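Local coordinates for protein polyketide synthase/nonribosomal peptide synthetase hybrid RzxB (Pseudomonas fluorescens, PDB 5IL6) that probably dehydrates beta-hydroxyacyl intermediates on the acyl carrier protein during rhizoxin assembly, acting as the dehydratase domain of a trans-AT polyketide synthase, at residues Leu17-Ser22 and Leu30-Gly35; Gly97-Glu102 and Ile113-Tyr118; Ala49-Ala54 and Gln87-Asp92; His12-Leu17 and Ser198-His203. One frame throughout, in Å; residues are numbered along the deposited sequence.

Contact 1 (Leu17-Ser22 and Leu30-Gly35)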
loop_
_atom_site.group_PDB
_atom_site.type_symbol
_atom_site.label_atom_id
_atom_site.label_comp_id
_atom_site.label_asym_id
_atom_site.label_seq_id
_atom_site.Cartn_x
_atom_site.Cartn_y
_atom_site.Cartn_z
ATOM N N LEU A 17 1.381 13.642 -3.344
ATOM C CA LEU A 17 1.155 14.670 -2.324
ATOM C C LEU A 17 1.453 15.996 -3.019
ATOM O O LEU A 17 2.601 16.443 -3.068
ATOM C CB LEU A 17 2.030 14.450 -1.096
ATOM C CG LEU A 17 1.616 15.221 0.156
ATOM C CD1 LEU A 17 0.462 14.509 0.839
ATOM C CD2 LEU A 17 2.793 15.379 1.101
ATOM N N HIS A 18 0.409 16.609 -3.573
ATOM C CA HIS A 18 0.600 17.686 -4.538
ATOM C C HIS A 18 0.954 19.010 -3.876
ATOM O O HIS A 18 1.893 19.688 -4.309
ATOM C CB HIS A 18 -0.658 17.842 -5.394
ATOM C CG HIS A 18 -0.981 16.630 -6.213
ATOM N ND1 HIS A 18 -2.182 16.473 -6.870
ATOM C CD2 HIS A 18 -0.254 15.521 -6.488
ATOM C CE1 HIS A 18 -2.182 15.318 -7.512
ATOM N NE2 HIS A 18 -1.024 14.722 -7.297
ATOM N N ARG A 19 0.214 19.410 -2.843
ATOM C CA ARG A 19 0.287 20.779 -2.357
ATOM C C ARG A 19 0.214 20.832 -0.838
ATOM O O ARG A 19 -0.492 20.048 -0.200
ATOM C CB ARG A 19 -0.835 21.627 -2.965
ATOM C CG ARG A 19 -0.633 21.913 -4.446
ATOM C CD ARG A 19 -1.930 21.820 -5.232
ATOM N NE ARG A 19 -1.689 21.950 -6.672
ATOM C CZ ARG A 19 -1.931 21.012 -7.586
ATOM N NH1 ARG A 19 -2.451 19.837 -7.250
ATOM N NH2 ARG A 19 -1.662 21.259 -8.862
ATOM N N ASN A 20 0.959 21.782 -0.277
ATOM C CA ASN A 20 0.950 22.070 1.152
ATOM C C ASN A 20 -0.090 23.152 1.424
ATOM O O ASN A 20 0.034 24.274 0.922
ATOM C CB ASN A 20 2.341 22.530 1.597
ATOM C CG ASN A 20 2.478 22.640 3.104
ATOM O OD1 ASN A 20 1.506 22.884 3.817
ATOM N ND2 ASN A 20 3.703 22.472 3.593
ATOM N N VAL A 21 -1.116 22.815 2.207
ATOM C CA VAL A 21 -2.181 23.763 2.524
ATOM C C VAL A 21 -2.268 23.970 4.033
ATOM O O VAL A 21 -3.347 24.242 4.570
ATOM C CB VAL A 21 -3.531 23.291 1.951
ATOM C CG1 VAL A 21 -3.465 23.221 0.430
ATOM C CG2 VAL A 21 -3.925 21.938 2.530
ATOM N N SER A 22 -1.134 23.856 4.721
ATOM C CA SER A 22 -1.107 24.033 6.166
ATOM C C SER A 22 -1.544 25.442 6.553
ATOM O O SER A 22 -1.307 26.414 5.829
ATOM C CB SER A 22 0.298 23.768 6.707
ATOM O OG SER A 22 0.770 22.490 6.309
ATOM N N LEU A 30 -2.874 18.568 0.222
ATOM C CA LEU A 30 -3.969 18.393 -0.720
ATOM C C LEU A 30 -3.424 17.858 -2.035
ATOM O O LEU A 30 -2.458 18.403 -2.578
ATOM C CB LEU A 30 -4.709 19.718 -0.947
ATOM C CG LEU A 30 -5.690 19.802 -2.119
ATOM C CD1 LEU A 30 -6.731 18.693 -2.056
ATOM C CD2 LEU A 30 -6.365 21.167 -2.126
ATOM N N SER A 31 -4.031 16.781 -2.525
ATOM C CA SER A 31 -3.798 16.282 -3.872
ATOM C C SER A 31 -5.125 16.240 -4.615
ATOM O O SER A 31 -6.148 15.838 -4.053
ATOM C CB SER A 31 -3.159 14.891 -3.852
ATOM O OG SER A 31 -2.026 14.866 -3.003
ATOM N N ARG A 32 -5.108 16.673 -5.873
ATOM C CA ARG A 32 -6.288 16.641 -6.728
ATOM C C ARG A 32 -6.016 15.692 -7.884
ATOM O O ARG A 32 -5.084 15.911 -8.665
ATOM C CB ARG A 32 -6.644 18.035 -7.248
ATOM C CG ARG A 32 -7.934 18.056 -8.064
ATOM C CD ARG A 32 -8.395 19.467 -8.399
ATOM N NE ARG A 32 -8.553 20.296 -7.204
ATOM C CZ ARG A 32 -7.655 21.172 -6.758
ATOM N NH1 ARG A 32 -6.509 21.358 -7.401
ATOM N NH2 ARG A 32 -7.904 21.873 -5.659
ATOM N N PHE A 33 -6.824 14.644 -7.987
ATOM C CA PHE A 33 -6.672 13.632 -9.019
ATOM C C PHE A 33 -7.746 13.804 -10.086
ATOM O O PHE A 33 -8.875 14.205 -9.794
ATOM C CB PHE A 33 -6.761 12.225 -8.421
ATOM C CG PHE A 33 -5.756 11.965 -7.335
ATOM C CD1 PHE A 33 -4.451 11.629 -7.647
ATOM C CD2 PHE A 33 -6.119 12.059 -6.002
ATOM C CE1 PHE A 33 -3.523 11.389 -6.649
ATOM C CE2 PHE A 33 -5.196 11.822 -4.999
ATOM C CZ PHE A 33 -3.898 11.485 -5.323
ATOM N N SER A 34 -7.378 13.490 -11.329
ATOM C CA SER A 34 -8.322 13.517 -12.439
ATOM C C SER A 34 -9.043 12.192 -12.634
ATOM O O SER A 34 -10.115 12.171 -13.255
ATOM C CB SER A 34 -7.596 13.880 -13.739
ATOM O OG SER A 34 -6.608 12.913 -14.052
ATOM N N GLY A 35 -8.494 11.097 -12.114
ATOM C CA GLY A 35 -8.991 9.767 -12.373
ATOM C C GLY A 35 -8.231 9.017 -13.450
ATOM O O GLY A 35 -8.366 7.792 -13.544
#
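L17 opens the contact through its backbone: its CA packs against the hydroxyl of S31, while its side chain turns the other way, toward M59 of helix 53-67. That hydroxyl, S31 OG, receives the amide of H18 (N to OG 3.0 Å) and is also bonded to L16 O, so two backbone groups fix its rotation. H18 has CG anti to its carbonyl carbon (chi1 -62°), which swings the imidazole over the second strand. S31 CB lies over one face of this ring, 3.6 Å from its centroid in a CH-pi contact, and R32 O meets the ring at its edge, in plane, 3.2 Å from H18 CE1. H12 stacks on the same imidazole. At R19 the backbone takes over, pairing with L30 in both directions: R19 N to L30 O spans 2.9 Å, and L30 N to R19 O 2.8 Å. The R19 side chain, poorly ordered, has its NH1 4.3 Å from R32 NH1, a like-charge approach probably eased by the salt bridge that R32 also makes with E98. Two residues on, V21 sets CG1 against L30 CB at 4.0 Å. This is a short antiparallel beta hairpin, strands 19-20 and 27-32, with 19-20 at the edge of the antiparallel sheet of the first hot-dog unit of the dehydratase.

Contact 2 (Gly97-Glu102 and Ile113-Tyr118)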
loop_
_atom_site.group_PDB
_atom_site.type_symbol
_atom_site.label_atom_id
_atom_site.label_comp_id
_atom_site.label_asym_id
_atom_site.label_seq_id
_atom_site.Cartn_x
_atom_site.Cartn_y
_atom_site.Cartn_z
ATOM N N GLY A 97 -12.051 15.410 -7.130
ATOM C CA GLY A 97 -10.793 14.696 -7.092
ATOM C C GLY A 97 -9.886 15.074 -5.947
ATOM O O GLY A 97 -8.725 14.655 -5.936
ATOM N N GLU A 98 -10.377 15.837 -4.974
ATOM C CA GLU A 98 -9.532 16.407 -3.931
ATOM C C GLU A 98 -9.472 15.465 -2.735
ATOM O O GLU A 98 -10.510 15.093 -2.174
ATOM C CB GLU A 98 -10.061 17.777 -3.508
ATOM C CG GLU A 98 -9.980 18.829 -4.603
ATOM C CD GLU A 98 -10.512 20.181 -4.160
ATOM O OE1 GLU A 98 -11.401 20.219 -3.285
ATOM O OE2 GLU A 98 -10.046 21.208 -4.693
ATOM N N LEU A 99 -8.255 15.095 -2.344
ATOM C CA LEU A 99 -8.006 14.236 -1.196
ATOM C C LEU A 99 -7.072 14.969 -0.242
ATOM O O LEU A 99 -5.955 15.334 -0.621
ATOM C CB LEU A 99 -7.397 12.902 -1.638
ATOM C CG LEU A 99 -7.414 11.729 -0.654
ATOM C CD1 LEU A 99 -8.822 11.414 -0.184
ATOM C CD2 LEU A 99 -6.811 10.511 -1.316
ATOM N N PHE A 100 -7.529 15.177 0.988
ATOM C CA PHE A 100 -6.785 15.914 1.997
ATOM C C PHE A 100 -6.088 14.960 2.958
ATOM O O PHE A 100 -6.586 13.872 3.247
ATOM C CB PHE A 100 -7.719 16.832 2.784
ATOM C CG PHE A 100 -8.357 17.903 1.951
ATOM C CD1 PHE A 100 -9.512 17.644 1.235
ATOM C CD2 PHE A 100 -7.806 19.170 1.889
ATOM C CE1 PHE A 100 -10.104 18.625 0.466
ATOM C CE2 PHE A 100 -8.395 20.157 1.123
ATOM C CZ PHE A 100 -9.544 19.884 0.412
ATOM N N LEU A 101 -4.925 15.382 3.452
ATOM C CA LEU A 101 -4.199 14.657 4.490
ATOM C C LEU A 101 -3.875 15.628 5.614
ATOM O O LEU A 101 -3.213 16.645 5.385
ATOM C CB LEU A 101 -2.915 14.024 3.946
ATOM C CG LEU A 101 -2.129 13.125 4.914
ATOM C CD1 LEU A 101 -1.351 12.078 4.134
ATOM C CD2 LEU A 101 -1.173 13.914 5.806
ATOM N N GLU A 102 -4.343 15.316 6.820
ATOM C CA GLU A 102 -4.075 16.125 8.002
ATOM C C GLU A 102 -3.034 15.433 8.869
ATOM O O GLU A 102 -3.139 14.231 9.130
ATOM C CB GLU A 102 -5.351 16.367 8.808
ATOM C CG GLU A 102 -6.163 17.554 8.329
ATOM C CD GLU A 102 -7.467 17.719 9.095
ATOM O OE1 GLU A 102 -7.616 17.099 10.167
ATOM O OE2 GLU A 102 -8.341 18.475 8.623
ATOM N N ILE A 113 -2.347 10.889 11.609
ATOM C CA ILE A 113 -2.701 11.213 10.233
ATOM C C ILE A 113 -4.153 10.837 9.969
ATOM O O ILE A 113 -4.628 9.784 10.409
ATOM C CB ILE A 113 -1.781 10.495 9.226
ATOM C CG1 ILE A 113 -0.328 10.909 9.456
ATOM C CG2 ILE A 113 -2.217 10.802 7.795
ATOM C CD1 ILE A 113 0.446 9.934 10.315
ATOM N N GLY A 114 -4.841 11.695 9.237
ATOM C CA GLY A 114 -6.137 11.354 8.672
ATOM C C GLY A 114 -6.203 11.796 7.228
ATOM O O GLY A 114 -5.744 12.881 6.877
ATOM N N ILE A 115 -6.770 10.934 6.388
ATOM C CA ILE A 115 -6.958 11.210 4.967
ATOM C C ILE A 115 -8.454 11.206 4.694
ATOM O O ILE A 115 -9.146 10.241 5.036
ATOM C CB ILE A 115 -6.237 10.176 4.083
ATOM C CG1 ILE A 115 -4.732 10.190 4.370
ATOM C CG2 ILE A 115 -6.509 10.448 2.601
ATOM C CD1 ILE A 115 -3.947 9.107 3.648
ATOM N N TYR A 116 -8.952 12.274 4.073
ATOM C CA TYR A 116 -10.391 12.436 3.927
ATOM C C TYR A 116 -10.713 13.249 2.682
ATOM O O TYR A 116 -9.845 13.882 2.075
ATOM C CB TYR A 116 -10.990 13.101 5.167
ATOM C CG TYR A 116 -10.383 14.448 5.455
ATOM C CD1 TYR A 116 -10.884 15.592 4.853
ATOM C CD2 TYR A 116 -9.301 14.576 6.313
ATOM C CE1 TYR A 116 -10.334 16.829 5.103
ATOM C CE2 TYR A 116 -8.739 15.812 6.570
ATOM C CZ TYR A 116 -9.262 16.936 5.960
ATOM O OH TYR A 116 -8.725 18.177 6.196
ATOM N N ALA A 117 -11.996 13.230 2.323
ATOM C CA ALA A 117 -12.523 13.945 1.169
ATOM C C ALA A 117 -13.986 14.255 1.442
ATOM O O ALA A 117 -14.594 13.693 2.357
ATOM C CB ALA A 117 -12.380 13.128 -0.120
ATOM N N TYR A 118 -14.548 15.169 0.656
ATOM C CA TYR A 118 -15.920 15.609 0.867
ATOM C C TYR A 118 -16.852 14.953 -0.149
ATOM O O TYR A 118 -16.494 14.785 -1.317
ATOM C CB TYR A 118 -16.008 17.130 0.757
ATOM C CG TYR A 118 -15.356 17.825 1.927
ATOM C CD1 TYR A 118 -16.025 17.980 3.133
ATOM C CD2 TYR A 118 -14.058 18.305 1.832
ATOM C CE1 TYR A 118 -15.423 18.605 4.207
ATOM C CE2 TYR A 118 -13.448 18.931 2.897
ATOM C CZ TYR A 118 -14.133 19.079 4.083
ATOM O OH TYR A 118 -13.526 19.703 5.146
HETATM O O HOH W 1 -12.763 16.437 -1.365
#
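Y116, F100 and E102 meet on one side of an antiparallel hairpin and bury more surface here than any other residue of the two strands. The ring of Y116 stands where it does because its CG sits between backbone N and carbonyl carbon (chi1 58°), a rotation that lays the phenol across strand 98-105. F100 CB then comes over one face of the phenol, 3.8 Å from its centroid; the two rings are almost parallel but slid apart, with little overlap. Beneath them the backbones of F100 and Y116 form a hydrogen-bonded pair, F100 N reaching Y116 O at 2.9 Å and Y116 N reaching F100 O at 3.0 Å. E102 pairs in the same way with G114, which has no side chain to set beside it. The E102 chain, extended beyond CG, passes the edge of the Y116 ring, with CG in the ring plane, and ends with the carboxylate turned 76° from it. Toward the other face of the sheet, I115 CG2 fits against L99 CG at 3.6 Å, while L101 packs on I113 and I115 under helix 53-67. The phenol donates to the carboxylate, Y116 OH to E102 OE2 at 2.5 Å, a very short separation to be read with caution; such a bond would probably favour the charged form of E102 and tether the phenol end against swinging away about chi1.

Contact 3 (Ala49-Ala54 and Gln87-Asp92)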
loop_
_atom_site.group_PDB
_atom_site.type_symbol
_atom_site.label_atom_id
_atom_site.label_comp_id
_atom_site.label_asym_id
_atom_site.label_seq_id
_atom_site.Cartn_x
_atom_site.Cartn_y
_atom_site.Cartn_z
ATOM N N ALA A 49 -12.848 3.080 -10.980
ATOM C CA ALA A 49 -11.469 3.419 -10.657
ATOM C C ALA A 49 -11.400 3.891 -9.212
ATOM O O ALA A 49 -12.015 4.900 -8.850
ATOM C CB ALA A 49 -10.947 4.496 -11.606
ATOM N N VAL A 50 -10.664 3.155 -8.386
ATOM C CA VAL A 50 -10.584 3.412 -6.954
ATOM C C VAL A 50 -9.117 3.504 -6.567
ATOM O O VAL A 50 -8.288 2.719 -7.043
ATOM C CB VAL A 50 -11.298 2.314 -6.138
ATOM C CG1 VAL A 50 -11.121 2.543 -4.648
ATOM C CG2 VAL A 50 -12.778 2.262 -6.495
ATOM N N LEU A 51 -8.797 4.464 -5.705
ATOM C CA LEU A 51 -7.421 4.643 -5.269
ATOM C C LEU A 51 -6.957 3.408 -4.510
ATOM O O LEU A 51 -7.589 2.995 -3.532
ATOM C CB LEU A 51 -7.307 5.887 -4.388
ATOM C CG LEU A 51 -5.901 6.446 -4.163
ATOM C CD1 LEU A 51 -5.210 6.796 -5.482
ATOM C CD2 LEU A 51 -5.956 7.664 -3.246
ATOM N N ALA A 52 -5.856 2.817 -4.963
ATOM C CA ALA A 52 -5.308 1.651 -4.288
ATOM C C ALA A 52 -4.945 1.995 -2.848
ATOM O O ALA A 52 -4.406 3.069 -2.565
ATOM C CB ALA A 52 -4.078 1.136 -5.036
ATOM N N GLY A 53 -5.262 1.079 -1.934
ATOM C CA GLY A 53 -4.914 1.290 -0.538
ATOM C C GLY A 53 -3.440 1.581 -0.346
ATOM O O GLY A 53 -3.060 2.391 0.504
ATOM N N ALA A 54 -2.587 0.932 -1.144
ATOM C CA ALA A 54 -1.152 1.183 -1.062
ATOM C C ALA A 54 -0.831 2.652 -1.292
ATOM O O ALA A 54 0.105 3.186 -0.684
ATOM C CB ALA A 54 -0.407 0.320 -2.079
ATOM N N GLN A 87 -13.508 3.983 3.773
ATOM C CA GLN A 87 -14.186 3.923 2.492
ATOM C C GLN A 87 -13.168 4.033 1.362
ATOM O O GLN A 87 -12.151 4.710 1.505
ATOM C CB GLN A 87 -15.199 5.056 2.374
ATOM C CG GLN A 87 -15.740 5.538 3.701
ATOM C CD GLN A 87 -17.061 6.256 3.559
ATOM O OE1 GLN A 87 -17.306 6.950 2.574
ATOM N NE2 GLN A 87 -17.928 6.085 4.549
ATOM N N PRO A 88 -13.414 3.389 0.227
ATOM C CA PRO A 88 -12.541 3.601 -0.926
ATOM C C PRO A 88 -12.738 5.004 -1.477
ATOM O O PRO A 88 -13.805 5.607 -1.334
ATOM C CB PRO A 88 -13.001 2.532 -1.928
ATOM C CG PRO A 88 -13.942 1.639 -1.158
ATOM C CD PRO A 88 -14.542 2.517 -0.118
ATOM N N PHE A 89 -11.692 5.529 -2.105
ATOM C CA PHE A 89 -11.733 6.863 -2.683
ATOM C C PHE A 89 -11.823 6.759 -4.199
ATOM O O PHE A 89 -10.995 6.096 -4.834
ATOM C CB PHE A 89 -10.506 7.687 -2.293
ATOM C CG PHE A 89 -10.440 9.015 -2.992
ATOM C CD1 PHE A 89 -11.186 10.088 -2.537
ATOM C CD2 PHE A 89 -9.652 9.182 -4.120
ATOM C CE1 PHE A 89 -11.137 11.311 -3.186
ATOM C CE2 PHE A 89 -9.598 10.401 -4.772
ATOM C CZ PHE A 89 -10.340 11.467 -4.304
ATOM N N SER A 90 -12.831 7.413 -4.768
ATOM C CA SER A 90 -12.956 7.577 -6.206
ATOM C C SER A 90 -13.170 9.050 -6.514
ATOM O O SER A 90 -13.704 9.803 -5.695
ATOM C CB SER A 90 -14.116 6.748 -6.783
ATOM O OG SER A 90 -13.862 5.359 -6.666
ATOM N N VAL A 91 -12.732 9.454 -7.700
ATOM C CA VAL A 91 -12.899 10.828 -8.156
ATOM C C VAL A 91 -14.317 11.012 -8.678
ATOM O O VAL A 91 -14.784 10.243 -9.527
ATOM C CB VAL A 91 -11.864 11.169 -9.238
ATOM C CG1 VAL A 91 -12.109 12.568 -9.803
ATOM C CG2 VAL A 91 -10.450 11.052 -8.675
ATOM N N ASP A 92 -15.009 12.028 -8.168
ATOM C CA ASP A 92 -16.322 12.384 -8.687
ATOM C C ASP A 92 -16.489 13.894 -8.620
ATOM O O ASP A 92 -15.654 14.613 -8.064
ATOM C CB ASP A 92 -17.445 11.665 -7.926
ATOM C CG ASP A 92 -17.446 11.971 -6.439
ATOM O OD1 ASP A 92 -17.184 13.132 -6.060
ATOM O OD2 ASP A 92 -17.730 11.047 -5.645
HETATM O O HOH W 2 -11.996 7.543 -9.722
HETATM O O HOH W 3 -9.316 4.129 -1.867
#
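V50 and L51 pack their side chains closely against P88 and F89, whereas two backbone sites, one at each end of the contact, are joined through water. At the tightest point V50 CG1 presses on P88 CB at 3.3 Å, shorter than a usual carbon-carbon contact. V50 directs this methyl there because CG1 is anti to the backbone N (chi1 176°), which leaves CG2 to face S90 OG. Next to it L51 N donates to F89 O at 2.9 Å, an almost straight bond with an N-H...O angle of 173°. L51 CB lies at the edge of the F89 ring, 4.1 Å from F89 CD2, and both side chains continue inward to L99 on strand 98-105. In the hot-dog fold a long helix is wrapped by a curved sheet; here the residues leading into helix 53-67 are fastened to the loop that follows strand 77-85, and the same lead-in is tied back through V50 O, which is hydrogen-bonded to H43 ND1. The two segments run roughly antiparallel here. At one end a water lies between L51 O and F89 N, accepting from the amide and donating to the carbonyl (2.7 Å to L51 O). At the other end, which is partly exposed, a second water bridges A49 O and V91 N in the same manner. S90 OG also donates to A49 O, at 2.9 Å, from above the carbonyl plane, 36° out of it, and A49 O thus serves both this hydroxyl and the water.

Contact 4 (His12-Leu17 and Ser198-His203)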
loop_
_atom_site.group_PDB
_atom_site.type_symbol
_atom_site.label_atom_id
_atom_site.label_comp_id
_atom_site.label_asym_id
_atom_site.label_seq_id
_atom_site.Cartn_x
_atom_site.Cartn_y
_atom_site.Cartn_z
ATOM N N HIS A 12 4.587 19.786 -7.882
ATOM C CA HIS A 12 4.069 18.947 -6.811
ATOM C C HIS A 12 5.177 18.610 -5.822
ATOM O O HIS A 12 6.338 18.427 -6.200
ATOM C CB HIS A 12 3.481 17.658 -7.380
ATOM C CG HIS A 12 2.231 17.855 -8.176
ATOM N ND1 HIS A 12 1.745 16.889 -9.029
ATOM C CD2 HIS A 12 1.362 18.893 -8.241
ATOM C CE1 HIS A 12 0.635 17.327 -9.595
ATOM N NE2 HIS A 12 0.380 18.539 -9.134
ATOM N N LEU A 13 4.814 18.531 -4.538
ATOM C CA LEU A 13 5.780 18.111 -3.529
ATOM C C LEU A 13 6.193 16.667 -3.741
ATOM O O LEU A 13 7.311 16.277 -3.384
ATOM C CB LEU A 13 5.187 18.259 -2.128
ATOM C CG LEU A 13 4.564 19.603 -1.773
ATOM C CD1 LEU A 13 3.936 19.507 -0.391
ATOM C CD2 LEU A 13 5.575 20.724 -1.846
ATOM N N HIS A 14 5.306 15.876 -4.327
ATOM C CA HIS A 14 5.418 14.434 -4.450
ATOM C C HIS A 14 4.337 14.005 -5.431
ATOM O O HIS A 14 3.266 14.625 -5.462
ATOM C CB HIS A 14 5.240 13.767 -3.084
ATOM C CG HIS A 14 5.500 12.294 -3.084
ATOM N ND1 HIS A 14 4.537 11.371 -3.431
ATOM C CD2 HIS A 14 6.605 11.582 -2.761
ATOM C CE1 HIS A 14 5.040 10.154 -3.329
ATOM N NE2 HIS A 14 6.292 10.254 -2.924
ATOM N N PRO A 15 4.563 12.981 -6.256
ATOM C CA PRO A 15 3.519 12.590 -7.219
ATOM C C PRO A 15 2.163 12.319 -6.587
ATOM O O PRO A 15 1.134 12.495 -7.254
ATOM C CB PRO A 15 4.099 11.328 -7.870
ATOM C CG PRO A 15 5.570 11.450 -7.710
ATOM C CD PRO A 15 5.818 12.235 -6.457
ATOM N N LEU A 16 2.124 11.900 -5.322
ATOM C CA LEU A 16 0.874 11.615 -4.629
ATOM C C LEU A 16 0.559 12.611 -3.523
ATOM O O LEU A 16 -0.450 12.444 -2.826
ATOM C CB LEU A 16 0.908 10.202 -4.031
ATOM C CG LEU A 16 0.845 9.012 -4.991
ATOM C CD1 LEU A 16 0.888 7.713 -4.198
ATOM C CD2 LEU A 16 -0.393 9.063 -5.872
ATOM N N LEU A 17 1.381 13.642 -3.344
ATOM C CA LEU A 17 1.155 14.670 -2.324
ATOM C C LEU A 17 1.453 15.996 -3.019
ATOM O O LEU A 17 2.601 16.443 -3.068
ATOM C CB LEU A 17 2.030 14.450 -1.096
ATOM C CG LEU A 17 1.616 15.221 0.156
ATOM C CD1 LEU A 17 0.462 14.509 0.839
ATOM C CD2 LEU A 17 2.793 15.379 1.101
ATOM N N SER A 198 11.286 7.160 -10.321
ATOM C CA SER A 198 11.859 8.448 -9.953
ATOM C C SER A 198 10.895 9.234 -9.075
ATOM O O SER A 198 9.718 9.396 -9.410
ATOM C CB SER A 198 12.190 9.246 -11.215
ATOM O OG SER A 198 12.840 10.463 -10.899
ATOM N N GLY A 199 11.399 9.725 -7.945
ATOM C CA GLY A 199 10.607 10.522 -7.033
ATOM C C GLY A 199 9.882 9.740 -5.961
ATOM O O GLY A 199 9.256 10.355 -5.088
ATOM N N PHE A 200 9.945 8.412 -5.993
ATOM C CA PHE A 200 9.275 7.558 -5.021
ATOM C C PHE A 200 10.313 6.854 -4.159
ATOM O O PHE A 200 11.242 6.233 -4.685
ATOM C CB PHE A 200 8.401 6.509 -5.716
ATOM C CG PHE A 200 7.140 7.054 -6.318
ATOM C CD1 PHE A 200 6.052 7.362 -5.519
ATOM C CD2 PHE A 200 7.033 7.233 -7.688
ATOM C CE1 PHE A 200 4.886 7.851 -6.074
ATOM C CE2 PHE A 200 5.868 7.722 -8.246
ATOM C CZ PHE A 200 4.794 8.030 -7.439
ATOM N N ALA A 201 10.159 6.955 -2.838
ATOM C CA ALA A 201 10.896 6.060 -1.954
ATOM C C ALA A 201 10.354 4.644 -2.070
ATOM O O ALA A 201 11.118 3.670 -2.044
ATOM C CB ALA A 201 10.815 6.553 -0.510
ATOM N N LEU A 202 9.036 4.516 -2.202
ATOM C CA LEU A 202 8.383 3.243 -2.471
ATOM C C LEU A 202 7.236 3.506 -3.432
ATOM O O LEU A 202 6.286 4.217 -3.086
ATOM C CB LEU A 202 7.877 2.597 -1.180
ATOM C CG LEU A 202 7.011 1.348 -1.344
ATOM C CD1 LEU A 202 7.648 0.344 -2.300
ATOM C CD2 LEU A 202 6.755 0.717 0.011
ATOM N N HIS A 203 7.321 2.943 -4.634
ATOM C CA HIS A 203 6.318 3.217 -5.654
ATOM C C HIS A 203 5.002 2.532 -5.284
ATOM O O HIS A 203 5.006 1.369 -4.874
ATOM C CB HIS A 203 6.803 2.721 -7.017
ATOM C CG HIS A 203 5.996 3.241 -8.167
ATOM N ND1 HIS A 203 4.770 2.716 -8.512
ATOM C CD2 HIS A 203 6.243 4.233 -9.056
ATOM C CE1 HIS A 203 4.290 3.366 -9.559
ATOM N NE2 HIS A 203 5.166 4.291 -9.910
HETATM O O HOH W 4 7.756 8.048 -1.643
#
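A single water is held between H14 NE2 and A201 N, 2.9 Å from each, just where the H14 ring meets G199 and F200. It bridges the two halves of a double hot-dog fold: the loop ahead of strand 19-20 in the first, and the loop leading into helix 204-212 in the second. The other imidazole nitrogen is occupied as well. L16 N donates to H14 ND1 at 3.1 Å, from a point 20° out of the ring plane, and a type I turn from H14 to L17 holds the two residues in position. H14 has CG anti to the backbone N (chi1 -173°), which brings the imidazole up to F200, and their ring planes stand 87° apart. H14 CE1 approaches F200 CE1 at 3.6 Å. The phenyl ring is also met by P15, whose CB and CG bear on its outer end, and by L16 at its edge. Across the interface the bond through water is thus joined by apolar touches on one aromatic ring, at the surface. The closest of these brings P15 CB to within 3.4 Å of F200 CZ.

In the fold
Contacts 1 and 2 continue the same sheet: their centres lie 9 Å apart, strands 27-32 and 98-105 are neighbours, and R32 NH2 meets E98 OE2 in a salt bridge. Contact 3 adjoins both, its centre about 12 Å from that of contact 2 and 14 Å from that of contact 1, with L99 packing on L51 and F89, and F33 of contact 1 touching F89. Contact 4 shares L17 with contact 1 and closes a long loop enclosing the other three, but reaches neither contact 2 nor contact 3. Dehydratases of this family use a histidine-aspartate pair, here probably H43 and D208; V50 O is hydrogen-bonded to H43 ND1, and A52 touches D208, whose helix 204-212 follows contact 4.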